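Local coordinates for AT-rich interactive domain-containing protein 4 (Arabidopsis thaliana, PDB 6LQF) that binds DNA through its ARID domain and probably reads a methylated histone H3 tail through its zinc-bound PHD finger, at residues E53-D65 with M104-Y118. Numbering follows the deposited sequence.
With nucleotides of chain D; nucleotides of chain C.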
ATOM      1  N   GLU A  53      -1.880  22.640  -2.916  1.00 23.18           N
ATOM      2  CA  GLU A  53      -0.706  22.745  -2.045  1.00 25.94           C
ATOM      3  C   GLU A  53      -0.507  21.589  -1.027  1.00 22.02           C
ATOM      4  O   GLU A  53       0.388  21.665  -0.167  1.00 22.89           O
ATOM      5  CB  GLU A  53      -0.771  24.038  -1.239  1.00 31.13           C
ATOM      6  CG  GLU A  53      -1.039  25.295  -2.086  1.00 46.81           C
ATOM      7  CD  GLU A  53       0.191  25.787  -2.857  1.00 64.00           C
ATOM      8  OE1 GLU A  53       0.024  26.658  -3.741  1.00 69.91           O
ATOM      9  OE2 GLU A  53       1.315  25.313  -2.583  1.00 70.39           O
ATOM     10  N   PHE A  54      -1.364  20.573  -1.084  1.00 20.83           N
ATOM     11  CA  PHE A  54      -1.340  19.471  -0.095  1.00 17.35           C
ATOM     12  C   PHE A  54      -0.772  18.210  -0.710  1.00 19.36           C
ATOM     13  O   PHE A  54      -1.221  17.831  -1.813  1.00 21.19           O
ATOM     14  CB  PHE A  54      -2.752  19.204   0.400  1.00 20.13           C
ATOM     15  CG  PHE A  54      -2.844  18.033   1.319  1.00 21.47           C
ATOM     16  CD1 PHE A  54      -2.484  18.151   2.636  1.00 20.29           C
ATOM     17  CD2 PHE A  54      -3.275  16.825   0.849  1.00 20.28           C
ATOM     18  CE1 PHE A  54      -2.535  17.071   3.493  1.00 20.04           C
ATOM     19  CE2 PHE A  54      -3.336  15.712   1.671  1.00 19.68           C
ATOM     20  CZ  PHE A  54      -2.945  15.856   3.047  1.00 18.77           C
ATOM     21  N   PRO A  55       0.139  17.507  -0.032  1.00 19.04           N
ATOM     22  CA  PRO A  55       0.804  17.897   1.232  1.00 17.77           C
ATOM     23  C   PRO A  55       2.022  18.755   0.969  1.00 19.15           C
ATOM     24  O   PRO A  55       2.487  18.823  -0.142  1.00 19.25           O
ATOM     25  CB  PRO A  55       1.234  16.557   1.819  1.00 15.08           C
ATOM     26  CG  PRO A  55       1.619  15.760   0.588  1.00 19.56           C
ATOM     27  CD  PRO A  55       0.552  16.154  -0.458  1.00 20.85           C
ATOM     28  N   ASP A  56       2.529  19.427   2.000  1.00 17.87           N
ATOM     29  CA  ASP A  56       3.777  20.172   1.899  1.00 20.97           C
ATOM     30  C   ASP A  56       4.945  19.306   2.274  1.00 26.73           C
ATOM     31  O   ASP A  56       5.578  19.488   3.322  1.00 28.59           O
ATOM     32  CB  ASP A  56       3.708  21.377   2.834  1.00 24.52           C
ATOM     33  CG  ASP A  56       4.866  22.329   2.660  1.00 51.53           C
ATOM     34  OD1 ASP A  56       5.629  22.210   1.678  1.00 53.18           O
ATOM     35  OD2 ASP A  56       4.993  23.228   3.519  1.00 56.55           O
ATOM     36  N   ALA A  57       5.174  18.286   1.484  1.00 24.54           N
ATOM     37  CA  ALA A  57       6.226  17.291   1.698  1.00 21.26           C
ATOM     38  C   ALA A  57       6.714  16.880   0.320  1.00 21.28           C
ATOM     39  O   ALA A  57       5.942  16.738  -0.641  1.00 21.03           O
ATOM     40  CB  ALA A  57       5.766  16.065   2.468  1.00 21.03           C
ATOM     41  N   VAL A  58       8.013  16.678   0.247  1.00 18.06           N
ATOM     42  CA  VAL A  58       8.695  16.358  -1.012  1.00 20.57           C
ATOM     43  C   VAL A  58       9.474  15.056  -0.808  1.00 19.59           C
ATOM     44  O   VAL A  58      10.106  14.839   0.242  1.00 20.59           O
ATOM     45  CB  VAL A  58       9.636  17.480  -1.392  1.00 24.20           C
ATOM     46  CG1 VAL A  58      10.493  17.136  -2.612  1.00 23.19           C
ATOM     47  CG2 VAL A  58       8.834  18.737  -1.639  1.00 26.91           C
ATOM     48  N   LEU A  59       9.434  14.202  -1.830  1.00 17.20           N
ATOM     49  CA  LEU A  59      10.156  12.932  -1.875  1.00 18.22           C
ATOM     50  C   LEU A  59      10.742  12.792  -3.282  1.00 17.12           C
ATOM     51  O   LEU A  59      10.000  12.798  -4.252  1.00 19.12           O
ATOM     52  CB  LEU A  59       9.224  11.773  -1.587  1.00 20.18           C
ATOM     53  CG  LEU A  59       9.914  10.405  -1.619  1.00 24.19           C
ATOM     54  CD1 LEU A  59      10.888  10.359  -0.492  1.00 28.44           C
ATOM     55  CD2 LEU A  59       8.900   9.306  -1.462  1.00 25.18           C
ATOM     56  N   ASN A  60      12.052  12.623  -3.360  1.00 17.15           N
ATOM     57  CA  ASN A  60      12.781  12.496  -4.614  1.00 17.50           C
ATOM     58  C   ASN A  60      12.396  13.635  -5.567  1.00 21.80           C
ATOM     59  O   ASN A  60      12.097  13.394  -6.722  1.00 22.01           O
ATOM     60  CB  ASN A  60      12.477  11.136  -5.248  1.00 18.53           C
ATOM     61  CG  ASN A  60      13.479  10.731  -6.313  1.00 23.49           C
ATOM     62  OD1 ASN A  60      14.600  11.208  -6.330  1.00 24.38           O
ATOM     63  ND2 ASN A  60      13.065   9.822  -7.223  1.00 21.72           N
ATOM     64  N   SER A  61      12.389  14.861  -5.031  1.00 19.31           N
ATOM     65  CA  SER A  61      12.130  16.120  -5.773  1.00 21.02           C
ATOM     66  C   SER A  61      10.733  16.297  -6.322  1.00 24.95           C
ATOM     67  O   SER A  61      10.548  17.183  -7.181  1.00 27.55           O
ATOM     68  CB  SER A  61      13.099  16.224  -6.970  1.00 27.36           C
ATOM     69  OG  SER A  61      14.457  16.172  -6.542  1.00 36.04           O
ATOM     70  N   LYS A  62       9.765  15.464  -5.941  1.00 20.65           N
ATOM     71  CA  LYS A  62       8.384  15.667  -6.329  1.00 18.77           C
ATOM     72  C   LYS A  62       7.509  15.712  -5.091  1.00 17.53           C
ATOM     73  O   LYS A  62       7.880  15.159  -4.044  1.00 18.72           O
ATOM     74  CB  LYS A  62       7.907  14.574  -7.298  1.00 20.13           C
ATOM     75  CG  LYS A  62       8.620  14.663  -8.641  1.00 26.00           C
ATOM     76  CD  LYS A  62       8.112  13.586  -9.585  1.00 32.11           C
ATOM     77  CE  LYS A  62       8.739  13.808 -10.956  1.00 44.80           C
ATOM     78  NZ  LYS A  62       8.325  12.762 -11.925  1.00 55.62           N
ATOM     79  N   ARG A  63       6.351  16.360  -5.177  1.00 16.96           N
ATOM     80  CA  ARG A  63       5.430  16.375  -4.020  1.00 17.42           C
ATOM     81  C   ARG A  63       5.066  14.948  -3.617  1.00 15.98           C
ATOM     82  O   ARG A  63       4.864  14.102  -4.466  1.00 18.31           O
ATOM     83  CB  ARG A  63       4.151  17.169  -4.350  1.00 19.48           C
ATOM     84  CG  ARG A  63       3.237  17.368  -3.117  1.00 20.26           C
ATOM     85  CD  ARG A  63       2.007  18.252  -3.500  1.00 22.26           C
ATOM     86  NE  ARG A  63       2.331  19.459  -4.290  1.00 24.32           N
ATOM     87  CZ  ARG A  63       2.604  20.633  -3.726  1.00 24.40           C
ATOM     88  NH1 ARG A  63       2.572  20.822  -2.407  1.00 25.21           N
ATOM     89  NH2 ARG A  63       2.881  21.671  -4.481  1.00 29.03           N
ATOM     90  N   LEU A  64       5.027  14.660  -2.324  1.00 16.60           N
ATOM     91  CA  LEU A  64       4.723  13.309  -1.863  1.00 17.04           C
ATOM     92  C   LEU A  64       3.367  12.791  -2.372  1.00 19.07           C
ATOM     93  O   LEU A  64       2.356  13.482  -2.198  1.00 20.08           O
ATOM     94  CB  LEU A  64       4.751  13.348  -0.343  1.00 15.70           C
ATOM     95  CG  LEU A  64       4.417  12.023   0.322  1.00 19.63           C
ATOM     96  CD1 LEU A  64       5.517  11.010   0.045  1.00 21.78           C
ATOM     97  CD2 LEU A  64       4.261  12.304   1.807  1.00 22.19           C
ATOM     98  N   ASP A  65       3.362  11.600  -2.985  1.00 18.09           N
ATOM     99  CA  ASP A  65       2.154  10.986  -3.576  1.00 20.77           C
ATOM    100  C   ASP A  65       1.408  10.121  -2.554  1.00 16.97           C
ATOM    101  O   ASP A  65       1.610   8.875  -2.463  1.00 18.65           O
ATOM    102  CB  ASP A  65       2.578  10.142  -4.797  1.00 18.27           C
ATOM    103  CG  ASP A  65       1.433   9.384  -5.455  1.00 18.87           C
ATOM    104  OD1 ASP A  65       0.251   9.532  -5.068  1.00 20.78           O
ATOM    105  OD2 ASP A  65       1.754   8.636  -6.418  1.00 21.55           O
ATOM    106  N   MET A 104      17.603   6.873  -3.399  1.00 28.08           N
ATOM    107  CA  MET A 104      16.715   7.026  -2.249  1.00 26.36           C
ATOM    108  C   MET A 104      16.896   5.849  -1.309  1.00 22.26           C
ATOM    109  O   MET A 104      16.011   5.007  -1.140  1.00 21.82           O
ATOM    110  CB  MET A 104      15.267   7.114  -2.719  1.00 26.28           C
ATOM    111  CG  MET A 104      15.011   8.380  -3.581  1.00 23.83           C
ATOM    112  SD  MET A 104      15.118   9.934  -2.667  1.00 32.07           S
ATOM    113  CE  MET A 104      13.984   9.651  -1.342  1.00 42.14           C
ATOM    114  N   THR A 105      18.092   5.759  -0.747  1.00 21.36           N
ATOM    115  CA  THR A 105      18.497   4.623   0.032  1.00 22.49           C
ATOM    116  C   THR A 105      17.779   4.493   1.355  1.00 19.09           C
ATOM    117  O   THR A 105      17.711   3.394   1.940  1.00 19.98           O
ATOM    118  CB  THR A 105      19.970   4.690   0.317  1.00 28.44           C
ATOM    119  OG1 THR A 105      20.230   5.987   0.803  1.00 24.48           O
ATOM    120  CG2 THR A 105      20.772   4.467  -0.977  1.00 29.78           C
ATOM    121  N   GLY A 106      17.228   5.578   1.848  1.00 19.83           N
ATOM    122  CA  GLY A 106      16.496   5.496   3.110  1.00 18.90           C
ATOM    123  C   GLY A 106      15.001   5.635   2.896  1.00 18.74           C
ATOM    124  O   GLY A 106      14.253   6.023   3.801  1.00 19.43           O
ATOM    125  N   VAL A 107      14.548   5.271   1.696  1.00 16.25           N
ATOM    126  CA  VAL A 107      13.197   5.603   1.350  1.00 18.90           C
ATOM    127  C   VAL A 107      12.171   4.790   2.114  1.00 17.71           C
ATOM    128  O   VAL A 107      11.098   5.297   2.422  1.00 17.16           O
ATOM    129  CB  VAL A 107      12.959   5.490  -0.175  1.00 19.39           C
ATOM    130  CG1 VAL A 107      12.818   4.006  -0.629  1.00 21.06           C
ATOM    131  CG2 VAL A 107      11.715   6.306  -0.556  1.00 22.58           C
ATOM    132  N   GLY A 108      12.477   3.529   2.456  1.00 17.50           N
ATOM    133  CA  GLY A 108      11.508   2.800   3.252  1.00 19.07           C
ATOM    134  C   GLY A 108      11.231   3.447   4.589  1.00 19.79           C
ATOM    135  O   GLY A 108      10.081   3.638   4.984  1.00 18.41           O
ATOM    136  N   ASN A 109      12.294   3.837   5.278  1.00 17.90           N
ATOM    137  CA  ASN A 109      12.094   4.524   6.555  1.00 18.37           C
ATOM    138  C   ASN A 109      11.326   5.860   6.372  1.00 17.49           C
ATOM    139  O   ASN A 109      10.436   6.204   7.170  1.00 19.82           O
ATOM    140  CB  ASN A 109      13.466   4.784   7.198  1.00 19.79           C
ATOM    141  CG  ASN A 109      13.348   5.374   8.593  1.00 20.00           C
ATOM    142  OD1 ASN A 109      13.385   6.593   8.733  1.00 23.43           O
ATOM    143  ND2 ASN A 109      13.239   4.526   9.615  1.00 23.51           N
ATOM    144  N   THR A 110      11.710   6.609   5.341  1.00 15.90           N
ATOM    145  CA  THR A 110      11.034   7.864   5.045  1.00 17.41           C
ATOM    146  C   THR A 110       9.541   7.655   4.781  1.00 16.93           C
ATOM    147  O   THR A 110       8.680   8.390   5.314  1.00 17.82           O
ATOM    148  CB  THR A 110      11.713   8.541   3.865  1.00 18.79           C
ATOM    149  OG1 THR A 110      13.061   8.867   4.241  1.00 22.05           O
ATOM    150  CG2 THR A 110      10.994   9.831   3.540  1.00 22.54           C
ATOM    151  N   LEU A 111       9.208   6.628   3.979  1.00 16.71           N
ATOM    152  CA  LEU A 111       7.802   6.387   3.673  1.00 16.60           C
ATOM    153  C   LEU A 111       7.011   5.972   4.916  1.00 15.96           C
ATOM    154  O   LEU A 111       5.857   6.363   5.076  1.00 17.72           O
ATOM    155  CB  LEU A 111       7.660   5.308   2.590  1.00 17.58           C
ATOM    156  CG  LEU A 111       8.061   5.758   1.209  1.00 17.13           C
ATOM    157  CD1 LEU A 111       7.954   4.593   0.265  1.00 17.37           C
ATOM    158  CD2 LEU A 111       7.144   6.880   0.706  1.00 18.93           C
ATOM    159  N   LYS A 112       7.624   5.165   5.790  1.00 16.28           N
ATOM    160  CA  LYS A 112       6.947   4.792   7.018  1.00 16.27           C
ATOM    161  C   LYS A 112       6.679   6.020   7.894  1.00 17.69           C
ATOM    162  O   LYS A 112       5.584   6.131   8.444  1.00 18.72           O
ATOM    163  CB  LYS A 112       7.781   3.740   7.783  1.00 17.91           C
ATOM    164  CG  LYS A 112       7.732   2.399   7.048  1.00 16.69           C
ATOM    165  CD  LYS A 112       8.806   1.434   7.585  1.00 25.78           C
ATOM    166  CE  LYS A 112       8.312   0.845   8.827  1.00 32.91           C
ATOM    167  NZ  LYS A 112       9.355  -0.119   9.415  1.00 31.02           N
ATOM    168  N   ARG A 113       7.633   6.973   7.962  1.00 16.62           N
ATOM    169  CA  ARG A 113       7.439   8.193   8.746  1.00 17.82           C
ATOM    170  C   ARG A 113       6.325   9.048   8.126  1.00 18.13           C
ATOM    171  O   ARG A 113       5.466   9.586   8.825  1.00 19.91           O
ATOM    172  CB  ARG A 113       8.752   8.954   8.831  1.00 20.01           C
ATOM    173  CG  ARG A 113       9.804   8.342   9.735  1.00 29.34           C
ATOM    174  CD  ARG A 113      10.959   9.308  10.069  1.00 43.44           C
ATOM    175  NE  ARG A 113      11.619   9.841   8.877  1.00 48.96           N
ATOM    176  CZ  ARG A 113      11.282  10.986   8.286  1.00 46.03           C
ATOM    177  NH1 ARG A 113      10.280  11.705   8.765  1.00 47.48           N
ATOM    178  NH2 ARG A 113      11.927  11.405   7.212  1.00 47.36           N
ATOM    179  N   HIS A 114       6.300   9.148   6.795  1.00 17.18           N
ATOM    180  CA  HIS A 114       5.246   9.954   6.173  1.00 17.49           C
ATOM    181  C   HIS A 114       3.890   9.279   6.360  1.00 17.36           C
ATOM    182  O   HIS A 114       2.874   9.978   6.499  1.00 19.16           O
ATOM    183  CB  HIS A 114       5.478  10.123   4.676  1.00 18.24           C
ATOM    184  CG  HIS A 114       6.602  11.055   4.307  1.00 17.09           C
ATOM    185  ND1 HIS A 114       6.756  12.298   4.874  1.00 23.74           N
ATOM    186  CD2 HIS A 114       7.566  10.948   3.353  1.00 19.54           C
ATOM    187  CE1 HIS A 114       7.783  12.910   4.311  1.00 27.85           C
ATOM    188  NE2 HIS A 114       8.293  12.117   3.383  1.00 24.41           N
ATOM    189  N   TYR A 115       3.866   7.920   6.351  1.00 16.30           N
ATOM    190  CA  TYR A 115       2.596   7.262   6.526  1.00 17.29           C
ATOM    191  C   TYR A 115       2.087   7.535   7.940  1.00 18.22           C
ATOM    192  O   TYR A 115       0.909   7.863   8.139  1.00 18.39           O
ATOM    193  CB  TYR A 115       2.742   5.749   6.295  1.00 17.15           C
ATOM    194  CG  TYR A 115       1.415   5.047   6.110  1.00 17.29           C
ATOM    195  CD1 TYR A 115       0.613   4.674   7.211  1.00 16.80           C
ATOM    196  CD2 TYR A 115       0.961   4.735   4.850  1.00 16.13           C
ATOM    197  CE1 TYR A 115      -0.596   4.017   7.039  1.00 16.09           C
ATOM    198  CE2 TYR A 115      -0.223   4.084   4.688  1.00 18.17           C
ATOM    199  CZ  TYR A 115      -0.995   3.728   5.767  1.00 16.94           C
ATOM    200  OH  TYR A 115      -2.196   3.082   5.549  1.00 20.69           O
ATOM    201  N   GLU A 116       2.975   7.413   8.926  1.00 18.75           N
ATOM    202  CA  GLU A 116       2.607   7.773  10.291  1.00 22.89           C
ATOM    203  C   GLU A 116       2.069   9.204  10.413  1.00 20.50           C
ATOM    204  O   GLU A 116       1.085   9.442  11.116  1.00 22.96           O
ATOM    205  CB  GLU A 116       3.815   7.623  11.208  1.00 22.11           C
ATOM    206  CG  GLU A 116       4.089   6.162  11.482  1.00 28.99           C
ATOM    207  CD  GLU A 116       5.334   5.931  12.313  1.00 53.86           C
ATOM    208  OE1 GLU A 116       6.223   6.816  12.340  1.00 58.59           O
ATOM    209  OE2 GLU A 116       5.423   4.853  12.933  1.00 57.00           O
ATOM    210  N   THR A 117       2.700  10.168   9.747  1.00 18.78           N
ATOM    211  CA  THR A 117       2.260  11.577   9.823  1.00 19.33           C
ATOM    212  C   THR A 117       0.886  11.791   9.188  1.00 19.84           C
ATOM    213  O   THR A 117      -0.000  12.440   9.782  1.00 19.44           O
ATOM    214  CB  THR A 117       3.326  12.440   9.116  1.00 19.66           C
ATOM    215  OG1 THR A 117       4.578  12.254   9.807  1.00 23.56           O
ATOM    216  CG2 THR A 117       2.954  13.962   9.099  1.00 21.83           C
ATOM    217  N   TYR A 118       0.696  11.307   7.943  1.00 18.05           N
ATOM    218  CA  TYR A 118      -0.459  11.717   7.173  1.00 18.41           C
ATOM    219  C   TYR A 118      -1.589  10.710   7.152  1.00 17.27           C
ATOM    220  O   TYR A 118      -2.763  11.078   6.947  1.00 19.39           O
ATOM    221  CB  TYR A 118      -0.055  12.011   5.714  1.00 17.39           C
ATOM    222  CG  TYR A 118       0.763  13.256   5.546  1.00 15.68           C
ATOM    223  CD1 TYR A 118       0.138  14.507   5.512  1.00 17.29           C
ATOM    224  CD2 TYR A 118       2.156  13.191   5.417  1.00 19.50           C
ATOM    225  CE1 TYR A 118       0.881  15.667   5.364  1.00 16.40           C
ATOM    226  CE2 TYR A 118       2.924  14.355   5.243  1.00 19.29           C
ATOM    227  CZ  TYR A 118       2.262  15.590   5.241  1.00 17.61           C
ATOM    228  OH  TYR A 118       2.992  16.749   5.059  1.00 20.95           O
TER
ATOM    229  P    DA D   6      12.958   0.768   9.492  1.00 27.47           P
ATOM    230  OP1  DA D   6      12.223   0.470  10.659  1.00 39.05           O
ATOM    231  OP2  DA D   6      12.556   1.873   8.698  1.00 29.42           O
ATOM    232  O5'  DA D   6      14.483   0.981   9.826  1.00 26.04           O
ATOM    233  C5'  DA D   6      15.212   0.072  10.636  1.00 27.68           C
ATOM    234  C4'  DA D   6      16.425   0.740  11.239  1.00 28.87           C
ATOM    235  O4'  DA D   6      17.453   0.935  10.251  1.00 24.94           O
ATOM    236  C3'  DA D   6      16.178   2.109  11.862  1.00 26.11           C
ATOM    237  O3'  DA D   6      17.001   2.168  13.027  1.00 28.15           O
ATOM    238  C2'  DA D   6      16.605   3.052  10.759  1.00 21.96           C
ATOM    239  C1'  DA D   6      17.731   2.316  10.073  1.00 22.10           C
ATOM    240  N9   DA D   6      17.861   2.554   8.638  1.00 18.92           N
ATOM    241  C8   DA D   6      16.846   2.518   7.720  1.00 20.28           C
ATOM    242  N7   DA D   6      17.245   2.663   6.486  1.00 18.62           N
ATOM    243  C5   DA D   6      18.611   2.855   6.597  1.00 16.58           C
ATOM    244  C6   DA D   6      19.611   3.082   5.648  1.00 18.12           C
ATOM    245  N6   DA D   6      19.387   3.172   4.343  1.00 18.28           N
ATOM    246  N1   DA D   6      20.877   3.205   6.089  1.00 19.18           N
ATOM    247  C2   DA D   6      21.106   3.106   7.396  1.00 19.32           C
ATOM    248  N3   DA D   6      20.255   2.899   8.384  1.00 21.73           N
ATOM    249  C4   DA D   6      19.005   2.783   7.918  1.00 18.39           C
TER
ATOM    250  P    DA C   4      14.310  14.585  -1.520  1.00 25.22           P
ATOM    251  OP1  DA C   4      13.891  15.198  -2.724  1.00 26.85           O
ATOM    252  OP2  DA C   4      13.656  13.400  -1.040  1.00 22.95           O
ATOM    253  O5'  DA C   4      15.829  14.177  -1.656  1.00 28.31           O
ATOM    254  C5'  DA C   4      16.777  15.124  -2.123  1.00 37.09           C
ATOM    255  C4'  DA C   4      18.173  14.544  -2.110  1.00 45.61           C
ATOM    256  O4'  DA C   4      18.660  14.434  -0.764  1.00 43.21           O
ATOM    257  C3'  DA C   4      18.341  13.166  -2.732  1.00 44.50           C
ATOM    258  O3'  DA C   4      19.604  13.232  -3.375  1.00 46.83           O
ATOM    259  C2'  DA C   4      18.401  12.245  -1.533  1.00 36.45           C
ATOM    260  C1'  DA C   4      19.072  13.107  -0.499  1.00 38.32           C
ATOM    261  N9   DA C   4      18.726  12.836   0.879  1.00 34.83           N
ATOM    262  C8   DA C   4      17.502  12.522   1.400  1.00 36.56           C
ATOM    263  N7   DA C   4      17.485  12.448   2.702  1.00 33.93           N
ATOM    264  C5   DA C   4      18.788  12.738   3.067  1.00 26.38           C
ATOM    265  C6   DA C   4      19.425  12.799   4.305  1.00 24.92           C
ATOM    266  N6   DA C   4      18.809  12.581   5.463  1.00 26.70           N
ATOM    267  N1   DA C   4      20.734  13.119   4.320  1.00 29.62           N
ATOM    268  C2   DA C   4      21.354  13.328   3.158  1.00 28.05           C
ATOM    269  N3   DA C   4      20.865  13.302   1.933  1.00 30.21           N
ATOM    270  C4   DA C   4      19.558  13.002   1.953  1.00 32.06           C
ATOM    271  P    DT C   3      10.417  16.983   3.529  1.00 32.45           P
ATOM    272  OP1  DT C   3       9.481  17.444   2.540  1.00 35.68           O
ATOM    273  OP2  DT C   3      10.064  15.911   4.392  1.00 31.34           O
ATOM    274  O5'  DT C   3      11.789  16.608   2.841  1.00 30.94           O
ATOM    275  C5'  DT C   3      12.369  17.500   1.908  1.00 30.20           C
ATOM    276  C4'  DT C   3      13.710  17.008   1.429  1.00 26.46           C
ATOM    277  O4'  DT C   3      14.637  17.058   2.521  1.00 28.58           O
ATOM    278  C3'  DT C   3      13.777  15.581   0.872  1.00 27.71           C
ATOM    279  O3'  DT C   3      14.347  15.706  -0.423  1.00 32.42           O
ATOM    280  C2'  DT C   3      14.728  14.868   1.815  1.00 29.83           C
ATOM    281  C1'  DT C   3      15.551  16.004   2.377  1.00 28.21           C
ATOM    282  N1   DT C   3      16.115  15.767   3.687  1.00 27.13           N
ATOM    283  C2   DT C   3      17.434  16.064   3.917  1.00 27.84           C
ATOM    284  O2   DT C   3      18.199  16.402   3.041  1.00 29.96           O
ATOM    285  N3   DT C   3      17.845  15.851   5.204  1.00 24.86           N
ATOM    286  C4   DT C   3      17.068  15.447   6.267  1.00 28.48           C
ATOM    287  O4   DT C   3      17.564  15.326   7.371  1.00 31.61           O
ATOM    288  C5   DT C   3      15.684  15.201   5.960  1.00 29.28           C
ATOM    289  C7   DT C   3      14.765  14.754   7.050  1.00 34.40           C
ATOM    290  C6   DT C   3      15.276  15.402   4.708  1.00 25.45           C
TER
HETATM  291  O   HOH W   1       1.568  19.044   4.659  1.00 20.92           O
HETATM  292  O   HOH W   2      10.693  12.901   2.037  1.00 26.09           O
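L59 holds CG anti to its backbone N (chi1 180°), which sends its two methyls into helix 107-118, while M104 doubles back at chi2 and chi3 and brings CE up against CD1. M104 CE sits 3.3 Å from L59 CD1, tighter than normal carbon packing, and SD and CG lie against N60, whose side-chain ND2 is hydrogen-bonded to the backbone O of N97. The L59 and L111 side chains cross at about a right angle, CD2 to CD2 3.7 Å. Further along, L64 lays CD2 over one face of the H114 imidazole, a CH-pi contact 3.9 Å from the ring centroid. At the end of the helix the Y118 ring packs against P55 CB, with F54 beside it. Two waters supply the polar links: one joins D56 N to Y118 OH in the tyrosine plane, the other donates to V58 O and is hydrogen-bonded to H114 NE2 (water O to NE2 2.9 Å). An alanine in place of M104 would probably open a gap beside L59 and N60, leaving the turn less firmly seated. That matters because the hairpin's backbone grips DNA: V58 N bonds OP1 of DT3 of chain C, and N60 N and S61 N hold the phosphate of DA4 of chain C. N109 and K112 take a phosphate of chain D, so this apolar seam of the ARID domain couples hairpin and helix, which probably sets the spacing of their grips on the two DNA strands.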